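Long-range contacts in anabena Tic22 (Anabaena sp., PDB 4EV1), which probably acts as a chaperone in protein transport as a Tic22-like protein of a cyanobacterium: residues I16-E22 against S77-V83; K8-V14 against P84-Q90; K39-T45 against P99-A105. One frame throughout, in Å; residues are numbered along the deposited sequence.

Overall arrangement
Strand pairing and helix packing are interlocked here through a few apolar side chains. Helix 4-11 runs on into strand 15-20, and strand 79-84 into helix 85-94, so contact 1 is nested inside the loop closed by contact 2; their centres lie about 17 Å apart. Ile16 CG1 meets Leu85 CB at 3.7 Å, while Val83 CG1 touches Ile88 CG1. Contact 3, whose centre is about 18 Å from that of contact 1 and 19 Å from that of contact 2, joins both through Phe104, with CD1 3.8 Å from Ile88 CG2 and CE2 touching Leu18 CD1. Bound 1,2-ethanediol near Leu18 and Phe104, and 2-[N-cyclohexylamino]ethane sulfonic acid near Leu85 and Ala105, probably come from the crystallisation liquor.

Contact 1: residues I16-E22 against S77-V83; sequences IYLVTNE and SLQVTAV
Tyr17 reaches its pair-mate Ala82 and, diagonally, Val80, and its side chain can be followed atom by atom. CB rests on Val80 CG1 at 3.6 Å, and CG stays near the same methyl. With CG anti to the carbonyl carbon (chi1 -56°), the ring comes beside two methyls: CD1 is near both Val80 CG1 and Ala82 CB, and CE1 reaches Ala82 CB at 3.9 Å, both methyls approaching the ring obliquely. The phenol OH goes on to hydrogen-bond Ser215. Beneath this packing is a two-stranded antiparallel sheet in which the hydrogen-bonded pairs Ile16-Val83, Leu18-Thr81 and Thr20-Gln79 alternate with the non-hydrogen-bonded pairs Tyr17-Ala82 and Val19-Val80. Among its bonds, Leu18 N to Thr81 O is nearly straight (2.9 Å, 176°). On the face shared by Leu18 and Val83, Leu18 CD1 packs on Val83 CG2 at 3.8 Å. The polar end of that face belongs to two threonines that meet at about a right angle, the hydroxyl oxygens Thr20 OG1 and Thr81 OG1 only 2.6 Å apart. Set between the backbone N and the carbonyl carbon (chi1 77°), Thr20 OG1 also donates to Asn21 O at 2.7 Å, on an in-plane lone pair. A valine in place of Thr20 would probably leave Thr81 OG1 without its hydroxyl neighbour and Asn21 O without this donor. Helix 51-63 covers the face of Val19 and Val80 through Ile58, Ala54 and Gln55. On the other face Ile16 and Val83 meet Ile88 of helix 85-94, and Ala47 of strand 43-48 touches Ile16 and Leu18.

Contact 2: residues K8-V14 against P84-Q90; sequences KEKLDSV and PLGVIYQ
Val14 O receives the backbone N-H of Leu85 at 2.8 Å, the N lying almost in line with the carbonyl. The bond ties the type I beta turn Leu11-Val14 to the start of helix 85-94, a close helix-to-helix contact in which Pro84 is the N-cap residue of the second helix. At Gly86 the backbones come together, its CA only 4.2 Å from that of Lys8, a spacing that the missing side chain makes possible. To one side of this approach, Lys8 NZ forms a salt bridge with Asp12 OD2 at 2.7 Å, on the syn lone pair of that oxygen. The lysine's CG is anti to its own backbone N (chi1 159°) and the chain bends at its last torsion, so the ammonium turns back to Asp12 while the methylene CD passes across the amide of Gln90, 3.4 Å from NE2. To the other side lies the apolar part, where Leu11 CD2 packs on Leu85 CD2 at 4.0 Å, and Leu193 of helix 189-198 touches both Leu11 and Tyr89. The hydroxyl of Tyr89 hydrogen-bonds Gln197 and Glu4, and over one face of its ring stands Leu11 CD1, 3.9 Å from the centroid and 29° off the ring normal.

Contact 3: residues K39-T45 against P99-A105; sequences KAGGSIT and PNRLLFA
The ring of Phe104 meets the methyl of Thr45 obliquely, Thr45 CG2 standing 3.4 Å from Phe104 CD2, and the two side chains run side by side in the same direction. Thr45 CG2 sits between its backbone N and carbonyl carbon, with OG1 anti to N (chi1 -165°), which sends the hydroxyl to Leu27 O and leaves the methyl for the ring. In one of the two conformations of Arg101, Leu103 CD2 lies over one face of the guanidinium, offset toward its rim, a contact that remains doubtful. These residues belong to adjacent parallel strands of a mixed three-stranded sheet, with 43-48 in the middle between 28-30 and 102-107. The donor alternates between the strands: Leu103 N bonds Ser43 O at 2.9 Å, then Thr45 N bonds Leu103 O, then Ala105 N bonds Thr45 O. Ahead of the strands, Arg101 O takes Gly42 N at 2.8 Å and, weakly, Ser43 N. On the face of Ile44 and Leu103, Ile44 CD1 touches Ala105 CB at 4.2 Å. On the opposite face, Leu102 CD1 packs against Ser43 OG at 3.6 Å, and Ile88 and Leu92 of helix 85-94 lie against Phe104.

Contact 1: residues I16-E22 against S77-V83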
# COMPACT_ATOMS: atom_id res chain seq x y z
N ILE A 16 -4.33 0.82 -5.26
CA ILE A 16 -4.18 2.07 -4.61
C ILE A 16 -5.33 2.90 -5.15
O ILE A 16 -5.62 2.84 -6.34
CB ILE A 16 -2.83 2.71 -4.99
CG1 ILE A 16 -1.68 1.78 -4.57
CG2 ILE A 16 -2.69 4.15 -4.40
CD1 ILE A 16 -1.48 1.58 -3.08
N TYR A 17 -5.98 3.68 -4.31
CA TYR A 17 -7.15 4.50 -4.77
C TYR A 17 -6.77 6.00 -4.89
O TYR A 17 -6.31 6.59 -3.95
CB TYR A 17 -8.29 4.25 -3.81
CG TYR A 17 -8.61 2.78 -3.72
CD1 TYR A 17 -9.26 2.14 -4.75
CD2 TYR A 17 -8.21 2.03 -2.64
CE1 TYR A 17 -9.54 0.79 -4.70
CE2 TYR A 17 -8.48 0.65 -2.58
CZ TYR A 17 -9.14 0.04 -3.64
OH TYR A 17 -9.43 -1.31 -3.61
N LEU A 18 -6.89 6.55 -6.09
CA LEU A 18 -6.57 7.90 -6.38
C LEU A 18 -7.86 8.67 -6.55
O LEU A 18 -8.89 8.08 -6.93
CB LEU A 18 -5.77 7.98 -7.67
CG LEU A 18 -4.38 7.33 -7.65
CD1 LEU A 18 -3.66 7.72 -8.96
CD2 LEU A 18 -3.53 7.72 -6.37
N VAL A 19 -7.84 9.93 -6.14
CA VAL A 19 -8.93 10.86 -6.43
C VAL A 19 -8.63 11.54 -7.75
O VAL A 19 -7.62 12.27 -7.91
CB VAL A 19 -9.15 11.88 -5.31
CG1 VAL A 19 -10.21 12.93 -5.74
CG2 VAL A 19 -9.58 11.21 -4.04
N THR A 20 -9.51 11.31 -8.72
CA THR A 20 -9.23 11.69 -10.13
C THR A 20 -10.42 12.30 -10.80
O THR A 20 -11.52 12.22 -10.26
CB THR A 20 -8.78 10.50 -10.97
OG1 THR A 20 -9.89 9.67 -11.32
CG2 THR A 20 -7.73 9.63 -10.27
N ASN A 21 -10.22 12.91 -11.98
CA ASN A 21 -11.37 13.26 -12.81
C ASN A 21 -11.88 12.01 -13.53
O ASN A 21 -11.40 10.87 -13.27
CB ASN A 21 -11.08 14.46 -13.78
CG ASN A 21 -10.11 14.12 -14.89
OD1 ASN A 21 -9.71 12.97 -15.06
ND2 ASN A 21 -9.75 15.12 -15.68
N GLU A 22 -12.84 12.19 -14.42
CA GLU A 22 -13.45 11.07 -15.11
C GLU A 22 -12.48 10.38 -16.11
O GLU A 22 -12.72 9.27 -16.52
CB GLU A 22 -14.75 11.52 -15.81
CG GLU A 22 -14.54 12.23 -17.16
CD GLU A 22 -14.06 13.69 -17.09
OE1 GLU A 22 -13.79 14.23 -15.97
OE2 GLU A 22 -13.98 14.30 -18.20
N SER A 77 -16.75 16.43 -11.37
CA SER A 77 -16.28 15.19 -12.02
C SER A 77 -15.31 14.32 -11.22
O SER A 77 -14.68 13.40 -11.78
CB SER A 77 -15.63 15.57 -13.34
OG SER A 77 -16.64 15.85 -14.31
N LEU A 78 -15.21 14.52 -9.91
CA LEU A 78 -14.28 13.70 -9.10
C LEU A 78 -14.82 12.31 -8.81
O LEU A 78 -15.99 12.15 -8.51
CB LEU A 78 -14.02 14.37 -7.77
CG LEU A 78 -13.14 15.57 -7.79
CD1 LEU A 78 -13.01 16.02 -6.35
CD2 LEU A 78 -11.78 15.29 -8.45
N GLN A 79 -13.93 11.31 -8.85
CA GLN A 79 -14.22 9.94 -8.58
C GLN A 79 -12.94 9.25 -8.11
O GLN A 79 -11.85 9.79 -8.18
CB GLN A 79 -14.73 9.26 -9.82
CG GLN A 79 -13.66 9.08 -10.96
CD GLN A 79 -14.22 8.34 -12.16
OE1 GLN A 79 -15.12 8.83 -12.84
NE2 GLN A 79 -13.72 7.14 -12.41
N VAL A 80 -13.11 8.03 -7.64
CA VAL A 80 -12.01 7.21 -7.22
C VAL A 80 -11.63 6.35 -8.43
O VAL A 80 -12.50 5.72 -9.03
CB VAL A 80 -12.40 6.28 -6.07
CG1 VAL A 80 -11.19 5.37 -5.65
CG2 VAL A 80 -12.87 7.08 -4.85
N THR A 81 -10.32 6.31 -8.74
CA THR A 81 -9.74 5.39 -9.70
C THR A 81 -8.80 4.43 -8.96
O THR A 81 -7.97 4.86 -8.15
CB THR A 81 -9.01 6.19 -10.79
OG1 THR A 81 -9.98 7.03 -11.46
CG2 THR A 81 -8.32 5.29 -11.77
N ALA A 82 -8.93 3.15 -9.26
CA ALA A 82 -8.09 2.10 -8.70
C ALA A 82 -6.85 1.86 -9.63
O ALA A 82 -7.00 1.67 -10.84
CB ALA A 82 -8.93 0.84 -8.55
N VAL A 83 -5.66 2.00 -9.07
CA VAL A 83 -4.39 1.82 -9.81
C VAL A 83 -3.55 0.72 -9.07
O VAL A 83 -3.38 0.77 -7.84
CB VAL A 83 -3.60 3.17 -9.86
CG1 VAL A 83 -2.26 3.07 -10.72
CG2 VAL A 83 -4.56 4.35 -10.34

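Contact 2: residues K8-V14 against P84-Q90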
# COMPACT_ATOMS: atom_id res chain seq x y z
N LYS A 8 7.55 -5.01 -9.70
CA LYS A 8 6.29 -4.38 -10.12
C LYS A 8 5.12 -5.36 -10.04
O LYS A 8 4.07 -5.02 -9.53
CB LYS A 8 6.40 -3.74 -11.53
CG LYS A 8 5.04 -3.52 -12.22
CD LYS A 8 5.16 -2.71 -13.48
CE LYS A 8 3.80 -2.23 -14.02
NZ LYS A 8 2.81 -3.33 -14.23
N GLU A 9 5.32 -6.60 -10.49
CA GLU A 9 4.22 -7.56 -10.51
C GLU A 9 3.78 -7.99 -9.11
O GLU A 9 2.62 -8.32 -8.92
CB GLU A 9 4.60 -8.82 -11.29
CG GLU A 9 4.69 -8.60 -12.77
CD GLU A 9 5.29 -9.81 -13.50
OE1 GLU A 9 5.27 -10.94 -12.93
OE2 GLU A 9 5.77 -9.63 -14.64
N LYS A 10 4.71 -7.99 -8.15
CA LYS A 10 4.38 -8.27 -6.75
C LYS A 10 3.58 -7.10 -6.18
O LYS A 10 2.54 -7.31 -5.57
CB LYS A 10 5.65 -8.51 -5.91
CG LYS A 10 6.35 -9.88 -6.19
CD LYS A 10 7.42 -10.14 -5.19
CE LYS A 10 8.16 -11.42 -5.47
NZ LYS A 10 7.23 -12.56 -5.51
N LEU A 11 4.07 -5.90 -6.39
CA LEU A 11 3.37 -4.69 -5.94
C LEU A 11 1.99 -4.52 -6.57
O LEU A 11 1.06 -3.98 -5.93
CB LEU A 11 4.22 -3.45 -6.23
CG LEU A 11 5.54 -3.32 -5.49
CD1 LEU A 11 6.38 -2.10 -5.98
CD2 LEU A 11 5.32 -3.30 -3.97
N ASP A 12 1.83 -4.94 -7.82
CA ASP A 12 0.57 -4.81 -8.55
C ASP A 12 -0.62 -5.57 -7.94
O ASP A 12 -1.76 -5.31 -8.29
CB ASP A 12 0.73 -5.27 -10.00
CG ASP A 12 1.34 -4.21 -10.91
OD1 ASP A 12 1.58 -3.08 -10.48
OD2 ASP A 12 1.56 -4.52 -12.11
N SER A 13 -0.35 -6.50 -7.03
CA SER A 13 -1.44 -7.18 -6.30
C SER A 13 -2.29 -6.18 -5.54
O SER A 13 -3.41 -6.46 -5.21
CB SER A 13 -0.86 -8.09 -5.23
OG SER A 13 -0.31 -9.24 -5.81
N VAL A 14 -1.67 -5.06 -5.16
CA VAL A 14 -2.25 -4.12 -4.20
C VAL A 14 -2.87 -2.97 -4.98
O VAL A 14 -2.15 -2.25 -5.69
CB VAL A 14 -1.17 -3.60 -3.26
CG1 VAL A 14 -1.72 -2.66 -2.22
CG2 VAL A 14 -0.42 -4.79 -2.57
N PRO A 84 -2.99 -0.25 -9.80
CA PRO A 84 -2.11 -1.18 -9.15
C PRO A 84 -0.87 -0.45 -8.58
O PRO A 84 -0.33 0.44 -9.18
CB PRO A 84 -1.72 -2.16 -10.28
CG PRO A 84 -2.49 -1.81 -11.46
CD PRO A 84 -3.09 -0.48 -11.26
N LEU A 85 -0.43 -0.86 -7.41
CA LEU A 85 0.70 -0.19 -6.76
C LEU A 85 1.98 -0.24 -7.56
O LEU A 85 2.72 0.74 -7.56
CB LEU A 85 0.93 -0.76 -5.37
CG LEU A 85 2.13 -0.27 -4.56
CD1 LEU A 85 2.06 1.25 -4.29
CD2 LEU A 85 2.10 -1.05 -3.26
N GLY A 86 2.20 -1.33 -8.32
CA GLY A 86 3.40 -1.42 -9.17
C GLY A 86 3.47 -0.43 -10.29
O GLY A 86 4.56 0.02 -10.65
N VAL A 87 2.32 -0.00 -10.80
CA VAL A 87 2.27 1.04 -11.81
C VAL A 87 2.75 2.37 -11.24
O VAL A 87 3.52 3.09 -11.86
CB VAL A 87 0.84 1.20 -12.36
CG1 VAL A 87 0.76 2.36 -13.34
CG2 VAL A 87 0.40 -0.13 -13.05
N ILE A 88 2.29 2.72 -10.05
CA ILE A 88 2.78 3.90 -9.36
C ILE A 88 4.27 3.80 -9.04
O ILE A 88 5.00 4.76 -9.27
CB ILE A 88 1.93 4.16 -8.08
CG1 ILE A 88 0.48 4.47 -8.47
CG2 ILE A 88 2.52 5.34 -7.28
CD1 ILE A 88 -0.43 4.66 -7.28
N TYR A 89 4.70 2.68 -8.48
CA TYR A 89 6.13 2.43 -8.23
C TYR A 89 6.96 2.67 -9.52
O TYR A 89 7.89 3.48 -9.54
CB TYR A 89 6.32 0.97 -7.78
CG TYR A 89 7.78 0.53 -7.66
CD1 TYR A 89 8.58 1.05 -6.66
CD2 TYR A 89 8.33 -0.38 -8.55
CE1 TYR A 89 9.93 0.65 -6.54
CE2 TYR A 89 9.65 -0.78 -8.46
CZ TYR A 89 10.45 -0.28 -7.44
OH TYR A 89 11.77 -0.69 -7.36
N GLN A 90 6.55 2.01 -10.59
CA GLN A 90 7.25 2.12 -11.88
C GLN A 90 7.28 3.55 -12.38
O GLN A 90 8.33 4.06 -12.79
CB GLN A 90 6.60 1.17 -12.89
CG GLN A 90 7.22 1.21 -14.28
CD GLN A 90 6.47 0.34 -15.24
OE1 GLN A 90 5.35 0.67 -15.68
NE2 GLN A 90 7.06 -0.79 -15.56

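Contact 3: residues K39-T45 against P99-A105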
# COMPACT_ATOMS: atom_id res chain seq x y z
N LYS A 39 13.45 22.35 -8.80
CA LYS A 39 12.37 21.49 -8.23
C LYS A 39 12.79 20.03 -7.97
O LYS A 39 13.65 19.46 -8.63
CB LYS A 39 11.12 21.50 -9.12
CG LYS A 39 9.98 22.44 -8.64
CD LYS A 39 8.91 22.73 -9.73
CE LYS A 39 7.86 23.75 -9.26
NZ LYS A 39 6.46 23.38 -9.67
N ALA A 40 12.17 19.44 -6.96
CA ALA A 40 12.31 18.01 -6.71
C ALA A 40 10.89 17.48 -6.60
O ALA A 40 10.56 16.82 -5.61
CB ALA A 40 13.11 17.74 -5.43
N GLY A 41 10.10 17.78 -7.64
CA GLY A 41 8.62 17.61 -7.68
C GLY A 41 7.87 18.71 -8.44
O GLY A 41 8.08 19.88 -8.20
N GLY A 42 6.95 18.36 -9.35
CA GLY A 42 6.00 19.33 -9.94
C GLY A 42 4.64 19.50 -9.22
O GLY A 42 4.14 20.60 -9.05
N SER A 43 4.05 18.38 -8.82
CA SER A 43 2.80 18.39 -8.07
C SER A 43 2.71 17.13 -7.21
O SER A 43 3.52 16.22 -7.34
CB SER A 43 1.62 18.55 -9.03
OG SER A 43 1.61 17.51 -9.97
N ILE A 44 1.77 17.14 -6.28
CA ILE A 44 1.61 16.05 -5.34
C ILE A 44 0.12 15.66 -5.20
O ILE A 44 -0.73 16.54 -5.10
CB ILE A 44 2.23 16.38 -3.95
CG1 ILE A 44 2.25 15.11 -3.06
CG2 ILE A 44 1.55 17.60 -3.29
CD1 ILE A 44 2.95 15.27 -1.68
N THR A 45 -0.13 14.35 -5.25
CA THR A 45 -1.47 13.78 -5.09
C THR A 45 -1.54 12.85 -3.89
O THR A 45 -0.56 12.18 -3.49
CB THR A 45 -1.97 13.07 -6.39
OG1 THR A 45 -3.39 12.84 -6.30
CG2 THR A 45 -1.25 11.73 -6.64
N PRO A 99 11.70 17.26 -13.33
CA PRO A 99 11.65 17.98 -12.05
C PRO A 99 10.19 18.34 -11.70
O PRO A 99 9.83 18.48 -10.51
CB PRO A 99 12.53 19.20 -12.30
CG PRO A 99 12.29 19.53 -13.77
CD PRO A 99 12.06 18.15 -14.45
N ASN A 100 9.38 18.46 -12.76
CA ASN A 100 7.93 18.54 -12.69
C ASN A 100 7.15 17.20 -12.52
O ASN A 100 5.95 17.11 -12.80
CB ASN A 100 7.42 19.33 -13.89
CG ASN A 100 7.88 20.80 -13.86
OD1 ASN A 100 7.10 21.70 -13.52
ND2 ASN A 100 9.14 21.04 -14.22
N ARG A 101 7.84 16.17 -12.04
CA ARG A 101 7.23 14.86 -11.79
C ARG A 101 6.09 14.94 -10.79
O ARG A 101 6.06 15.81 -9.92
CB ARG A 101 8.29 13.86 -11.30
CG ARG A 101 8.85 14.18 -9.91
CD ARG A 101 10.29 13.71 -9.70
NE ARG A 101 10.40 12.36 -9.15
CZ ARG A 101 9.41 11.48 -9.06
NH1 ARG A 101 9.64 10.29 -8.53
NH2 ARG A 101 8.19 11.78 -9.50
N LEU A 102 5.13 14.02 -10.92
CA LEU A 102 4.07 13.86 -9.93
C LEU A 102 4.56 12.99 -8.77
O LEU A 102 5.04 11.87 -8.98
CB LEU A 102 2.80 13.21 -10.56
CG LEU A 102 1.61 12.88 -9.62
CD1 LEU A 102 1.02 14.14 -9.02
CD2 LEU A 102 0.53 12.10 -10.39
N LEU A 103 4.37 13.48 -7.55
CA LEU A 103 4.67 12.73 -6.35
C LEU A 103 3.36 12.22 -5.75
O LEU A 103 2.31 12.75 -6.01
CB LEU A 103 5.41 13.61 -5.36
CG LEU A 103 6.74 14.19 -5.90
CD1 LEU A 103 7.47 14.99 -4.82
CD2 LEU A 103 7.65 13.08 -6.39
N PHE A 104 3.45 11.19 -4.93
CA PHE A 104 2.30 10.60 -4.26
C PHE A 104 2.54 10.52 -2.75
O PHE A 104 3.61 10.05 -2.29
CB PHE A 104 2.06 9.18 -4.76
CG PHE A 104 1.81 9.06 -6.21
CD1 PHE A 104 2.85 9.14 -7.13
CD2 PHE A 104 0.50 8.83 -6.69
CE1 PHE A 104 2.59 9.01 -8.51
CE2 PHE A 104 0.26 8.71 -8.03
CZ PHE A 104 1.29 8.81 -8.95
N ALA A 105 1.54 10.94 -1.97
CA ALA A 105 1.52 10.74 -0.53
C ALA A 105 0.55 9.61 -0.25
O ALA A 105 -0.53 9.62 -0.85
CB ALA A 105 1.06 12.00 0.16